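Local coordinates for putative cytoplasmic protein (Salmonella enterica subsp. enterica serovar Typhimurium, PDB 4IQN) that is of unknown function but belongs to the DUF5066 family of uncharacterised proteins, at residues A[32-40]-A[46-54]. Sequence-based numbering, arbitrary orientation.
Sequences ISRLRVRKY and TETTELPES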
loop_
_atom_site.group_PDB
_atom_site.type_symbol
_atom_site.label_atom_id
_atom_site.label_comp_id
_atom_site.label_asym_id
_atom_site.label_seq_id
_atom_site.Cartn_x
_atom_site.Cartn_y
_atom_site.Cartn_z
ATOM N N ILE A 32 -18.407 5.511 -0.250
ATOM C CA ILE A 32 -17.540 4.360 -0.496
ATOM C C ILE A 32 -17.874 3.730 -1.836
ATOM O O ILE A 32 -16.979 3.369 -2.565
ATOM C CB ILE A 32 -17.599 3.364 0.672
ATOM C CG1 ILE A 32 -16.966 4.044 1.884
ATOM C CG2 ILE A 32 -16.822 2.113 0.361
ATOM C CD1 ILE A 32 -17.277 3.396 3.198
ATOM N N SER A 33 -19.153 3.682 -2.193
ATOM C CA SER A 33 -19.590 3.108 -3.478
ATOM C C SER A 33 -19.064 3.807 -4.710
ATOM O O SER A 33 -18.929 3.174 -5.752
ATOM C CB SER A 33 -21.109 3.141 -3.577
ATOM O OG SER A 33 -21.630 2.141 -2.759
ATOM N N ARG A 34 -18.819 5.112 -4.611
ATOM C CA ARG A 34 -18.318 5.908 -5.739
ATOM C C ARG A 34 -16.813 5.707 -5.984
ATOM O O ARG A 34 -16.295 6.085 -7.045
ATOM C CB ARG A 34 -18.506 7.423 -5.505
ATOM C CG ARG A 34 -19.869 7.922 -5.056
ATOM C CD ARG A 34 -19.743 9.364 -4.536
ATOM N NE ARG A 34 -19.357 10.325 -5.581
ATOM C CZ ARG A 34 -18.178 10.958 -5.715
ATOM N NH1 ARG A 34 -17.149 10.754 -4.892
ATOM N NH2 ARG A 34 -18.020 11.813 -6.724
ATOM N N LEU A 35 -16.103 5.159 -5.009
ATOM C CA LEU A 35 -14.642 5.115 -5.090
ATOM C C LEU A 35 -14.141 4.124 -6.128
ATOM O O LEU A 35 -14.665 3.025 -6.274
ATOM C CB LEU A 35 -14.008 4.804 -3.730
ATOM C CG LEU A 35 -14.288 5.816 -2.600
ATOM C CD1 LEU A 35 -13.674 5.273 -1.325
ATOM C CD2 LEU A 35 -13.736 7.203 -2.895
ATOM N N ARG A 36 -13.122 4.557 -6.850
ATOM C CA ARG A 36 -12.387 3.738 -7.802
ATOM C C ARG A 36 -10.913 4.079 -7.619
ATOM O O ARG A 36 -10.580 5.074 -6.965
ATOM C CB ARG A 36 -12.831 4.065 -9.231
ATOM C CG ARG A 36 -14.311 3.788 -9.497
ATOM C CD ARG A 36 -14.620 2.347 -9.851
ATOM N NE ARG A 36 -13.991 2.006 -11.120
ATOM C CZ ARG A 36 -13.976 0.799 -11.668
ATOM N NH1 ARG A 36 -14.573 -0.232 -11.074
ATOM N NH2 ARG A 36 -13.351 0.630 -12.826
ATOM N N VAL A 37 -10.020 3.278 -8.188
ATOM C CA VAL A 37 -8.592 3.611 -8.154
ATOM C C VAL A 37 -8.026 3.550 -9.582
ATOM O O VAL A 37 -8.398 2.663 -10.375
ATOM C CB VAL A 37 -7.803 2.692 -7.148
ATOM C CG1 VAL A 37 -8.035 1.247 -7.452
ATOM C CG2 VAL A 37 -6.303 3.042 -7.134
ATOM N N ARG A 38 -7.136 4.488 -9.924
ATOM C CA ARG A 38 -6.374 4.350 -11.174
ATOM C C ARG A 38 -5.699 2.979 -11.281
ATOM O O ARG A 38 -5.194 2.457 -10.281
ATOM C CB ARG A 38 -5.360 5.485 -11.320
ATOM C CG ARG A 38 -6.026 6.828 -11.582
ATOM C CD ARG A 38 -6.526 6.909 -12.998
ATOM N NE ARG A 38 -6.972 8.271 -13.341
ATOM C CZ ARG A 38 -6.159 9.239 -13.732
ATOM N NH1 ARG A 38 -4.850 9.012 -13.839
ATOM N NH2 ARG A 38 -6.655 10.441 -14.028
ATOM N N LYS A 39 -5.730 2.380 -12.472
ATOM C CA LYS A 39 -5.127 1.067 -12.710
ATOM C C LYS A 39 -3.605 1.140 -12.859
ATOM O O LYS A 39 -2.899 0.193 -12.482
ATOM C CB LYS A 39 -5.745 0.430 -13.960
ATOM C CG LYS A 39 -5.246 -0.936 -14.409
ATOM C CD LYS A 39 -5.609 -2.081 -13.464
ATOM C CE LYS A 39 -5.101 -3.451 -13.946
ATOM N NZ LYS A 39 -5.973 -4.080 -14.959
ATOM N N TYR A 40 -3.102 2.246 -13.396
ATOM C CA TYR A 40 -1.689 2.363 -13.764
ATOM C C TYR A 40 -0.992 3.505 -13.061
ATOM O O TYR A 40 -1.607 4.475 -12.620
ATOM C CB TYR A 40 -1.563 2.532 -15.284
ATOM C CG TYR A 40 -2.112 1.350 -16.060
ATOM C CD1 TYR A 40 -1.437 0.171 -16.080
ATOM C CD2 TYR A 40 -3.342 1.423 -16.757
ATOM C CE1 TYR A 40 -1.919 -0.932 -16.751
ATOM C CE2 TYR A 40 -3.828 0.317 -17.451
ATOM C CZ TYR A 40 -3.098 -0.857 -17.433
ATOM O OH TYR A 40 -3.513 -1.977 -18.070
ATOM N N THR A 46 -6.046 7.260 -17.787
ATOM C CA THR A 46 -7.215 7.467 -16.914
ATOM C C THR A 46 -7.992 6.176 -16.573
ATOM O O THR A 46 -9.037 6.242 -15.933
ATOM C CB THR A 46 -8.189 8.472 -17.546
ATOM O OG1 THR A 46 -8.660 7.917 -18.762
ATOM C CG2 THR A 46 -7.487 9.791 -17.869
ATOM N N GLU A 47 -7.512 5.012 -17.011
ATOM C CA GLU A 47 -8.207 3.774 -16.731
ATOM C C GLU A 47 -8.265 3.550 -15.243
ATOM O O GLU A 47 -7.277 3.747 -14.540
ATOM C CB GLU A 47 -7.580 2.583 -17.449
ATOM C CG GLU A 47 -8.328 1.269 -17.208
ATOM C CD GLU A 47 -7.811 0.106 -18.055
ATOM O OE1 GLU A 47 -6.949 0.333 -18.943
ATOM O OE2 GLU A 47 -8.274 -1.042 -17.828
ATOM N N THR A 48 -9.419 3.125 -14.764
ATOM C CA THR A 48 -9.591 2.837 -13.339
ATOM C C THR A 48 -10.009 1.390 -13.144
ATOM O O THR A 48 -10.359 0.679 -14.118
ATOM C CB THR A 48 -10.650 3.758 -12.709
ATOM O OG1 THR A 48 -11.911 3.469 -13.294
ATOM C CG2 THR A 48 -10.341 5.233 -12.959
ATOM N N THR A 49 -9.954 0.952 -11.886
ATOM C CA THR A 49 -10.335 -0.386 -11.504
ATOM C C THR A 49 -10.887 -0.338 -10.074
ATOM O O THR A 49 -11.018 0.756 -9.498
ATOM C CB THR A 49 -9.117 -1.329 -11.629
ATOM O OG1 THR A 49 -9.552 -2.676 -11.495
ATOM C CG2 THR A 49 -8.009 -1.002 -10.570
ATOM N N GLU A 50 -11.199 -1.504 -9.502
ATOM C CA GLU A 50 -11.876 -1.590 -8.188
ATOM C C GLU A 50 -10.910 -1.459 -7.019
ATOM O O GLU A 50 -9.750 -1.910 -7.109
ATOM C CB GLU A 50 -12.617 -2.928 -8.045
ATOM C CG GLU A 50 -13.824 -3.110 -8.972
ATOM C CD GLU A 50 -13.461 -3.510 -10.399
ATOM O OE1 GLU A 50 -12.461 -4.246 -10.615
ATOM O OE2 GLU A 50 -14.199 -3.081 -11.324
ATOM N N LEU A 51 -11.396 -0.867 -5.929
ATOM C CA LEU A 51 -10.656 -0.864 -4.670
ATOM C C LEU A 51 -10.628 -2.288 -4.127
ATOM O O LEU A 51 -11.519 -3.103 -4.454
ATOM C CB LEU A 51 -11.309 0.044 -3.623
ATOM C CG LEU A 51 -10.820 1.460 -3.529
ATOM C CD1 LEU A 51 -11.131 2.210 -4.823
ATOM C CD2 LEU A 51 -11.454 2.154 -2.362
ATOM N N PRO A 52 -9.614 -2.606 -3.291
ATOM C CA PRO A 52 -9.713 -3.880 -2.612
ATOM C C PRO A 52 -10.762 -3.825 -1.504
ATOM O O PRO A 52 -10.971 -2.755 -0.910
ATOM C CB PRO A 52 -8.317 -4.074 -2.016
ATOM C CG PRO A 52 -7.803 -2.689 -1.791
ATOM C CD PRO A 52 -8.419 -1.853 -2.921
ATOM N N GLU A 53 -11.357 -4.975 -1.182
ATOM C CA GLU A 53 -12.441 -5.047 -0.197
ATOM C C GLU A 53 -12.035 -4.543 1.187
ATOM O O GLU A 53 -12.828 -3.878 1.873
ATOM C CB GLU A 53 -13.042 -6.455 -0.111
ATOM C CG GLU A 53 -13.716 -6.935 -1.385
ATOM C CD GLU A 53 -14.811 -5.971 -1.893
ATOM O OE1 GLU A 53 -15.735 -5.651 -1.115
ATOM O OE2 GLU A 53 -14.747 -5.524 -3.071
ATOM N N SER A 54 -10.808 -4.874 1.599
ATOM C CA SER A 54 -10.283 -4.451 2.893
ATOM C C SER A 54 -10.306 -2.928 3.040
ATOM O O SER A 54 -10.715 -2.400 4.044
ATOM C CB SER A 54 -8.848 -4.978 3.071
ATOM O OG SER A 54 -8.012 -4.516 2.029
HETATM O O HOH W 1 -14.018 0.262 -6.189
HETATM O O HOH W 2 -4.646 4.307 -14.837
#
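Arg-36 folds back over segment 46-54 and meets Thr-48, Thr-49 and Glu-50, a worked example of how one long side chain can combine stacking, hydrogen bonding and a salt bridge across a short beta hairpin. Bends at chi2 (-84°) and chi3 (-65°) lay its guanidinium flat on the backbone, with the carbonyl carbon of Thr-49 3.6 Å above the plane and over its centre. In that plane, at the edge, sits Thr-48 OG1, which accepts a hydrogen bond from Arg-36 NH2 at 3.2 Å and a weak one from Arg-36 NE. Arg-36 NH1 reaches Glu-50 OE2 at 2.9 Å in a salt bridge; the two side chains run alongside each other, yet the carboxylate is turned 74° from the guanidinium and is met from above its plane.

Next along the hairpin, Val-37 and Thr-49 form an antiparallel hydrogen-bonded pair. Val-37 N donates to Thr-49 O and Thr-49 N returns a bond to Val-37 O at 2.8 Å, while Val-37 CG1 and Thr-49 CG2 touch on one face of the sheet. Lys-39 N adds a hydrogen bond to Glu-47 O, and the lysine's CD rests against the Thr-49 methyl. At the far end Leu-51 CD1 lies 3.4 Å from Arg-36 C, and its CD2 packs on Leu-35 CB; there a water accepts from Leu-51 N and donates to Leu-35 O, bridging the two backbones. The guanidinium of Arg-38 has Thr-46 CA over one face, offset toward the rim, and its NH1 is hydrogen-bonded to Pro-43 O in the connecting loop.

Strand 36-38 also pairs with strand 86-87, making it the centre of a three-stranded mixed sheet. Gripped at edge, face and NH1, the Arg-36 guanidinium has its orientation fixed, and its charge is probably partly balanced by Glu-50.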